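Long-range contact in enterotoxin SEN variant (Staphylococcus aureus, PDB 6KRY), which probably acts as a superantigenic enterotoxin of the staphylococcal/streptococcal toxin family: residues 30-36 / 81-87. Sequence-based numbering, arbitrary orientation.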
ATOM      1  N   TRP A  30       4.791   0.791 -10.364  1.00 16.59           N
ATOM      2  CA  TRP A  30       5.194   1.039  -8.971  1.00 17.18           C
ATOM      3  C   TRP A  30       4.730  -0.068  -8.014  1.00 15.72           C
ATOM      4  O   TRP A  30       5.131  -0.027  -6.871  1.00 16.00           O
ATOM      5  CB  TRP A  30       4.631   2.381  -8.472  1.00 16.77           C
ATOM      6  CG  TRP A  30       5.259   3.582  -9.081  1.00 18.44           C
ATOM      7  CD1 TRP A  30       4.674   4.457  -9.950  1.00 17.82           C
ATOM      8  CD2 TRP A  30       6.621   4.003  -8.922  1.00 19.58           C
ATOM      9  NE1 TRP A  30       5.578   5.417 -10.310  1.00 21.06           N
ATOM     10  CE2 TRP A  30       6.776   5.171  -9.693  1.00 21.33           C
ATOM     11  CE3 TRP A  30       7.702   3.520  -8.177  1.00 21.27           C
ATOM     12  CZ2 TRP A  30       7.979   5.866  -9.745  1.00 22.19           C
ATOM     13  CZ3 TRP A  30       8.898   4.200  -8.238  1.00 23.00           C
ATOM     14  CH2 TRP A  30       9.028   5.353  -9.016  1.00 23.97           C
ATOM     15  N   GLN A  31       3.812  -0.949  -8.434  1.00 17.22           N
ATOM     16  CA  GLN A  31       3.252  -2.001  -7.602  1.00 18.18           C
ATOM     17  C   GLN A  31       4.115  -3.253  -7.752  1.00 18.39           C
ATOM     18  O   GLN A  31       4.124  -3.868  -8.798  1.00 18.85           O
ATOM     19  CB  GLN A  31       1.801  -2.321  -7.974  1.00 20.02           C
ATOM     20  CG  GLN A  31       0.880  -1.141  -7.677  1.00 24.55           C
ATOM     21  CD  GLN A  31      -0.611  -1.302  -7.918  1.00 29.03           C
ATOM     22  OE1 GLN A  31      -1.268  -2.116  -7.270  1.00 31.43           O
ATOM     23  NE2 GLN A  31      -1.188  -0.424  -8.738  1.00 25.96           N
ATOM     24  N   LEU A  32       4.835  -3.584  -6.689  1.00 15.67           N
ATOM     25  CA  LEU A  32       5.613  -4.796  -6.557  1.00 17.47           C
ATOM     26  C   LEU A  32       4.663  -5.901  -6.081  1.00 17.61           C
ATOM     27  O   LEU A  32       3.821  -5.677  -5.216  1.00 16.83           O
ATOM     28  CB  LEU A  32       6.722  -4.456  -5.549  1.00 20.51           C
ATOM     29  CG  LEU A  32       7.854  -5.443  -5.338  1.00 24.09           C
ATOM     30  CD1 LEU A  32       7.405  -6.557  -4.405  1.00 25.04           C
ATOM     31  CD2 LEU A  32       8.379  -5.988  -6.645  1.00 26.41           C
ATOM     32  N   ASP A  33       4.726  -7.067  -6.726  1.00 16.59           N
ATOM     33  CA  ASP A  33       3.854  -8.199  -6.427  1.00 17.74           C
ATOM     34  C   ASP A  33       4.722  -9.459  -6.625  1.00 18.58           C
ATOM     35  O   ASP A  33       4.839  -9.971  -7.755  1.00 18.89           O
ATOM     36  CB  ASP A  33       2.618  -8.150  -7.335  1.00 18.65           C
ATOM     37  CG  ASP A  33       1.535  -9.188  -7.062  1.00 23.50           C
ATOM     38  OD1 ASP A  33       1.698 -10.037  -6.117  1.00 22.70           O
ATOM     39  OD2 ASP A  33       0.489  -9.122  -7.766  1.00 25.73           O
ATOM     40  N   GLU A  34       5.359  -9.923  -5.547  1.00 16.02           N
ATOM     41  CA  GLU A  34       6.348 -10.995  -5.627  1.00 18.26           C
ATOM     42  C   GLU A  34       5.881 -12.139  -4.754  1.00 16.75           C
ATOM     43  O   GLU A  34       5.316 -11.885  -3.685  1.00 15.46           O
ATOM     44  CB  GLU A  34       7.713 -10.519  -5.134  1.00 20.53           C
ATOM     45  CG  GLU A  34       8.338  -9.475  -6.031  1.00 24.58           C
ATOM     46  CD  GLU A  34       8.684  -9.961  -7.429  1.00 29.67           C
ATOM     47  OE1 GLU A  34       8.475  -9.185  -8.398  1.00 34.20           O
ATOM     48  OE2 GLU A  34       9.147 -11.099  -7.546  1.00 28.69           O
ATOM     49  N   SER A  35       6.108 -13.381  -5.210  1.00 16.77           N
ATOM     50  CA  SER A  35       5.638 -14.570  -4.445  1.00 16.74           C
ATOM     51  C   SER A  35       6.800 -15.516  -4.155  1.00 14.12           C
ATOM     52  O   SER A  35       7.655 -15.749  -5.009  1.00 13.73           O
ATOM     53  CB  SER A  35       4.525 -15.376  -5.124  1.00 20.40           C
ATOM     54  OG  SER A  35       3.804 -14.582  -6.032  1.00 25.89           O
ATOM     55  N   ASN A  36       6.758 -16.073  -2.958  1.00 12.21           N
ATOM     56  CA  ASN A  36       7.624 -17.181  -2.511  1.00 12.46           C
ATOM     57  C   ASN A  36       9.106 -16.796  -2.643  1.00 12.56           C
ATOM     58  O   ASN A  36       9.905 -17.501  -3.250  1.00 11.07           O
ATOM     59  CB  ASN A  36       7.312 -18.493  -3.250  1.00 13.30           C
ATOM     60  CG  ASN A  36       7.922 -19.726  -2.602  1.00 13.89           C
ATOM     61  OD1 ASN A  36       8.423 -19.681  -1.467  1.00 13.02           O
ATOM     62  ND2 ASN A  36       7.906 -20.844  -3.330  1.00 17.70           N
ATOM     63  N   ILE A  81       8.223 -15.831   1.835  1.00  9.91           N
ATOM     64  CA  ILE A  81       7.316 -14.711   1.971  1.00  9.48           C
ATOM     65  C   ILE A  81       6.789 -14.293   0.588  1.00 10.02           C
ATOM     66  O   ILE A  81       7.418 -14.509  -0.444  1.00  8.80           O
ATOM     67  CB  ILE A  81       7.992 -13.524   2.715  1.00  9.33           C
ATOM     68  CG1 ILE A  81       9.313 -13.093   2.064  1.00  9.14           C
ATOM     69  CG2 ILE A  81       8.235 -13.833   4.175  1.00  9.48           C
ATOM     70  CD1 ILE A  81       9.859 -11.789   2.662  1.00  9.11           C
ATOM     71  N   ASP A  82       5.624 -13.659   0.620  1.00 10.61           N
ATOM     72  CA  ASP A  82       5.080 -12.853  -0.480  1.00 10.92           C
ATOM     73  C   ASP A  82       5.229 -11.375  -0.118  1.00 10.78           C
ATOM     74  O   ASP A  82       5.230 -10.997   1.051  1.00  9.37           O
ATOM     75  CB  ASP A  82       3.605 -13.142  -0.767  1.00 12.49           C
ATOM     76  CG  ASP A  82       3.313 -14.576  -1.190  1.00 14.95           C
ATOM     77  OD1 ASP A  82       4.188 -15.198  -1.861  1.00 15.85           O
ATOM     78  OD2 ASP A  82       2.224 -15.076  -0.812  1.00 16.79           O
ATOM     79  N   ILE A  83       5.368 -10.543  -1.155  1.00 11.11           N
ATOM     80  CA  ILE A  83       5.563  -9.146  -0.942  1.00 11.74           C
ATOM     81  C   ILE A  83       4.680  -8.372  -1.902  1.00 11.56           C
ATOM     82  O   ILE A  83       4.718  -8.608  -3.109  1.00 12.82           O
ATOM     83  CB  ILE A  83       7.041  -8.752  -1.120  1.00 13.38           C
ATOM     84  CG1 ILE A  83       8.003  -9.601  -0.291  1.00 14.96           C
ATOM     85  CG2 ILE A  83       7.213  -7.280  -0.803  1.00 14.16           C
ATOM     86  CD1 ILE A  83       8.839 -10.561  -1.085  1.00 19.16           C
ATOM     87  N   TYR A  84       3.957  -7.379  -1.370  1.00 11.02           N
ATOM     88  CA  TYR A  84       3.132  -6.566  -2.179  1.00 11.77           C
ATOM     89  C   TYR A  84       3.232  -5.137  -1.649  1.00 12.03           C
ATOM     90  O   TYR A  84       2.921  -4.912  -0.506  1.00 13.79           O
ATOM     91  CB  TYR A  84       1.657  -7.008  -2.163  1.00 12.08           C
ATOM     92  CG  TYR A  84       0.830  -6.318  -3.223  1.00 13.41           C
ATOM     93  CD1 TYR A  84       0.481  -4.981  -3.089  1.00 14.76           C
ATOM     94  CD2 TYR A  84       0.462  -6.970  -4.390  1.00 14.25           C
ATOM     95  CE1 TYR A  84      -0.201  -4.305  -4.095  1.00 16.97           C
ATOM     96  CE2 TYR A  84      -0.229  -6.316  -5.393  1.00 16.24           C
ATOM     97  CZ  TYR A  84      -0.577  -4.987  -5.233  1.00 17.62           C
ATOM     98  OH  TYR A  84      -1.240  -4.315  -6.221  1.00 23.37           O
ATOM     99  N   GLY A  85       3.556  -4.178  -2.512  1.00 11.87           N
ATOM    100  CA  GLY A  85       3.359  -2.788  -2.149  1.00 13.49           C
ATOM    101  C   GLY A  85       4.015  -1.810  -3.098  1.00 13.66           C
ATOM    102  O   GLY A  85       4.451  -2.168  -4.206  1.00 13.69           O
ATOM    103  N   LEU A  86       4.099  -0.558  -2.634  1.00 12.77           N
ATOM    104  CA  LEU A  86       4.681   0.525  -3.423  1.00 12.39           C
ATOM    105  C   LEU A  86       6.137   0.763  -3.006  1.00 12.74           C
ATOM    106  O   LEU A  86       6.435   1.069  -1.841  1.00 13.31           O
ATOM    107  CB  LEU A  86       3.830   1.778  -3.182  1.00 12.35           C
ATOM    108  CG  LEU A  86       2.380   1.666  -3.665  1.00 12.87           C
ATOM    109  CD1 LEU A  86       1.581   2.900  -3.260  1.00 13.01           C
ATOM    110  CD2 LEU A  86       2.301   1.457  -5.176  1.00 12.66           C
ATOM    111  N   TYR A  87       7.049   0.662  -3.978  1.00 12.53           N
ATOM    112  CA  TYR A  87       8.472   0.782  -3.699  1.00 12.25           C
ATOM    113  C   TYR A  87       8.989   2.161  -4.107  1.00 13.72           C
ATOM    114  O   TYR A  87       8.332   2.946  -4.815  1.00 14.04           O
ATOM    115  CB  TYR A  87       9.259  -0.331  -4.407  1.00 12.26           C
ATOM    116  CG  TYR A  87       9.187  -0.256  -5.903  1.00 13.73           C
ATOM    117  CD1 TYR A  87      10.053   0.558  -6.613  1.00 14.63           C
ATOM    118  CD2 TYR A  87       8.207  -0.920  -6.604  1.00 14.66           C
ATOM    119  CE1 TYR A  87       9.926   0.727  -7.981  1.00 16.55           C
ATOM    120  CE2 TYR A  87       8.089  -0.798  -7.979  1.00 16.11           C
ATOM    121  CZ  TYR A  87       8.960   0.019  -8.670  1.00 16.89           C
ATOM    122  OH  TYR A  87       8.855   0.179 -10.024  1.00 19.81           O
TER
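Leu32 O meets two groups of segment 81-87. It accepts a hydrogen bond from Gly85 N (3.1 Å), and Tyr84 CA makes a CA-H...O contact with it at 3.2 Å. The same oxygen lies over one face of the Tyr84 ring, offset toward the rim. Leu32 N returns a bond to Gly85 O. Glu34 and Ile83 form the next hydrogen-bonded pair, with Glu34 N to Ile83 O at 2.8 Å. The strands are antiparallel. Past this pair, Asn36 N donates to Asp82 OD1 at 2.9 Å, while Asp82 OD2 binds Gln114.

The Tyr84 ring, CG anti to its own N (chi1 -169°), runs across the neighbouring strand. Its OH meets Gln31 OE1, which lies at the ring edge, near the ring plane; the modelled distance is too short to be trusted in detail. The Gln31 amide is turned 74° from the ring. Asp33 CG approaches Tyr84 CD2 at 3.6 Å, its carboxylate steeply inclined to the ring. On the other face of the sheet, Leu32 CD1 packs on Ile83 CG2 (3.7 Å).

Trp30 CE3 lies over a face of the Tyr87 ring, 3.6 Å from Tyr87 CE1. The ring planes meet at 45°. Tyr87 OH is held by Thr29 O, and Trp30 NE1 by Ser23.

This pairing belongs to the OB-fold domain. Strand 81-84 continues the sheet to strand 100-109, Ile83 also packs on Leu50 of strand 47-55, and Gln31 and Tyr84 lie against helix 146-161.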